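Long-range contact in flagellar basal body protein (PDB 5NPY), which probably builds the flagellar hook of Helicobacter pylori and is related to the proteins of the flagellar rod: residues 154-159 with 184-189. Sequence-based numbering, arbitrary orientation.
Sequences DGTLNS and TYQPVL
T156 and L157 pair with T184 and Y185 as a two-residue parallel strand pairing in the D1 region of this flagellar hook protein, a worked example of how, between parallel strands, one residue bonds to the two that flank its partner. Here T184 bonds through N and O to G155 and L157, on either side of T156. T184 N donates to G155 O at 2.9 Å, and T184 O in turn accepts from L157 N at 2.9 Å. Past this pairing the chains separate, and the bond from Q186 N to L157 O is weak, at 3.4 Å. A CA-H...O contact supplements them, T156 CA lying 3.1 Å from T184 O. Strand 184-185 also borders strand 477-484, antiparallel, so the pairing joins the 152-157 hairpin to strand 477-484.

Side chains pack on both faces. On the one bearing the threonines, T156 CG2 meets T184 OG1, while Q186 CG lies 3.4 Å from T156 CB and the bend at chi2 (-65°) then brings Q186 NE2 to T156 CG2 (3.5 Å). T156 OG1 is hydrogen-bonded to K153 O within its own hairpin. On the other face, L157 and Y185 are buried. L157 CD2 comes obliquely to the Y185 ring, 3.5 Å from Y185 CE1, and the leucine side chain also touches E500 and V502 of strand 499-509; F494 stacks edge-to-face with the same ring.

Polar groups close the far end. S159 OG is hydrogen-bonded to E500 OE2, to which Y185 OH adds a weak hydrogen bond, and the two hydroxyl oxygens, S159 OG and Y185 OH, stand 2.8 Å apart.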
loop_
_atom_site.group_PDB
_atom_site.type_symbol
_atom_site.label_atom_id
_atom_site.label_comp_id
_atom_site.label_asym_id
_atom_site.label_seq_id
_atom_site.Cartn_x
_atom_site.Cartn_y
_atom_site.Cartn_z
ATOM N N ASP A 154 -6.155 -23.100 -18.667
ATOM C CA ASP A 154 -4.904 -23.684 -19.157
ATOM C C ASP A 154 -4.016 -24.179 -18.011
ATOM O O ASP A 154 -2.811 -23.920 -17.974
ATOM C CB ASP A 154 -4.146 -22.689 -20.039
ATOM C CG ASP A 154 -4.864 -22.415 -21.348
ATOM O OD1 ASP A 154 -5.165 -23.377 -22.081
ATOM O OD2 ASP A 154 -5.135 -21.226 -21.631
ATOM N N GLY A 155 -4.619 -24.898 -17.071
ATOM C CA GLY A 155 -3.869 -25.313 -15.899
ATOM C C GLY A 155 -3.268 -24.177 -15.105
ATOM O O GLY A 155 -2.283 -24.383 -14.393
ATOM N N THR A 156 -3.823 -22.970 -15.219
ATOM C CA THR A 156 -3.362 -21.818 -14.459
ATOM C C THR A 156 -4.565 -21.075 -13.901
ATOM O O THR A 156 -5.581 -20.905 -14.584
ATOM C CB THR A 156 -2.522 -20.828 -15.303
ATOM O OG1 THR A 156 -3.380 -20.106 -16.196
ATOM C CG2 THR A 156 -1.432 -21.531 -16.111
ATOM N N LEU A 157 -4.444 -20.629 -12.661
ATOM C CA LEU A 157 -5.467 -19.790 -12.070
ATOM C C LEU A 157 -5.195 -18.341 -12.448
ATOM O O LEU A 157 -4.040 -17.903 -12.497
ATOM C CB LEU A 157 -5.504 -19.960 -10.546
ATOM C CG LEU A 157 -6.602 -19.203 -9.786
ATOM C CD1 LEU A 157 -6.978 -19.918 -8.508
ATOM C CD2 LEU A 157 -6.204 -17.767 -9.466
ATOM N N ASN A 158 -6.270 -17.607 -12.729
ATOM C CA ASN A 158 -6.208 -16.192 -13.066
ATOM C C ASN A 158 -6.905 -15.412 -11.962
ATOM O O ASN A 158 -8.118 -15.551 -11.763
ATOM C CB ASN A 158 -6.835 -15.919 -14.437
ATOM C CG ASN A 158 -5.988 -16.458 -15.575
ATOM O OD1 ASN A 158 -5.128 -17.310 -15.366
ATOM N ND2 ASN A 158 -6.223 -15.960 -16.784
ATOM N N SER A 159 -6.127 -14.593 -11.260
ATOM C CA SER A 159 -6.579 -13.895 -10.063
ATOM C C SER A 159 -7.804 -13.021 -10.325
ATOM O O SER A 159 -7.959 -12.426 -11.396
ATOM C CB SER A 159 -5.445 -13.019 -9.533
ATOM O OG SER A 159 -5.659 -12.648 -8.185
ATOM N N THR A 184 -0.746 -24.075 -11.938
ATOM C CA THR A 184 0.122 -22.979 -11.541
ATOM C C THR A 184 -0.705 -21.715 -11.353
ATOM O O THR A 184 -1.862 -21.627 -11.766
ATOM C CB THR A 184 1.241 -22.735 -12.567
ATOM O OG1 THR A 184 0.686 -22.488 -13.869
ATOM C CG2 THR A 184 2.200 -23.940 -12.620
ATOM N N TYR A 185 -0.100 -20.740 -10.688
ATOM C CA TYR A 185 -0.690 -19.421 -10.495
ATOM C C TYR A 185 0.043 -18.441 -11.394
ATOM O O TYR A 185 1.243 -18.221 -11.209
ATOM C CB TYR A 185 -0.572 -18.978 -9.039
ATOM C CG TYR A 185 -1.292 -17.695 -8.752
ATOM C CD1 TYR A 185 -2.591 -17.711 -8.271
ATOM C CD2 TYR A 185 -0.683 -16.474 -8.961
ATOM C CE1 TYR A 185 -3.262 -16.546 -8.003
ATOM C CE2 TYR A 185 -1.348 -15.300 -8.700
ATOM C CZ TYR A 185 -2.642 -15.346 -8.223
ATOM O OH TYR A 185 -3.324 -14.193 -7.948
ATOM N N GLN A 186 -0.657 -17.858 -12.358
ATOM C CA GLN A 186 0.022 -16.947 -13.271
ATOM C C GLN A 186 0.385 -15.672 -12.515
ATOM O O GLN A 186 -0.441 -15.140 -11.755
ATOM C CB GLN A 186 -0.808 -16.615 -14.515
ATOM C CG GLN A 186 -0.962 -17.765 -15.530
ATOM C CD GLN A 186 0.335 -18.209 -16.203
ATOM O OE1 GLN A 186 1.428 -18.112 -15.630
ATOM N NE2 GLN A 186 0.212 -18.729 -17.422
ATOM N N PRO A 187 1.611 -15.177 -12.655
ATOM C CA PRO A 187 1.956 -13.899 -12.033
ATOM C C PRO A 187 1.208 -12.758 -12.708
ATOM O O PRO A 187 0.637 -12.902 -13.797
ATOM C CB PRO A 187 3.473 -13.800 -12.243
ATOM C CG PRO A 187 3.753 -14.674 -13.422
ATOM C CD PRO A 187 2.773 -15.802 -13.314
ATOM N N VAL A 188 1.177 -11.626 -12.006
ATOM C CA VAL A 188 0.487 -10.422 -12.457
ATOM C C VAL A 188 1.454 -9.245 -12.402
ATOM O O VAL A 188 2.178 -9.065 -11.415
ATOM C CB VAL A 188 -0.771 -10.122 -11.612
ATOM C CG1 VAL A 188 -1.537 -8.918 -12.186
ATOM C CG2 VAL A 188 -1.671 -11.332 -11.543
ATOM N N LEU A 189 1.461 -8.437 -13.457
ATOM C CA LEU A 189 2.277 -7.232 -13.460
ATOM C C LEU A 189 1.675 -6.185 -12.524
ATOM O O LEU A 189 0.464 -5.928 -12.551
ATOM C CB LEU A 189 2.396 -6.679 -14.878
ATOM C CG LEU A 189 3.010 -5.289 -15.030
ATOM C CD1 LEU A 189 4.417 -5.272 -14.454
ATOM C CD2 LEU A 189 3.018 -4.856 -16.500
#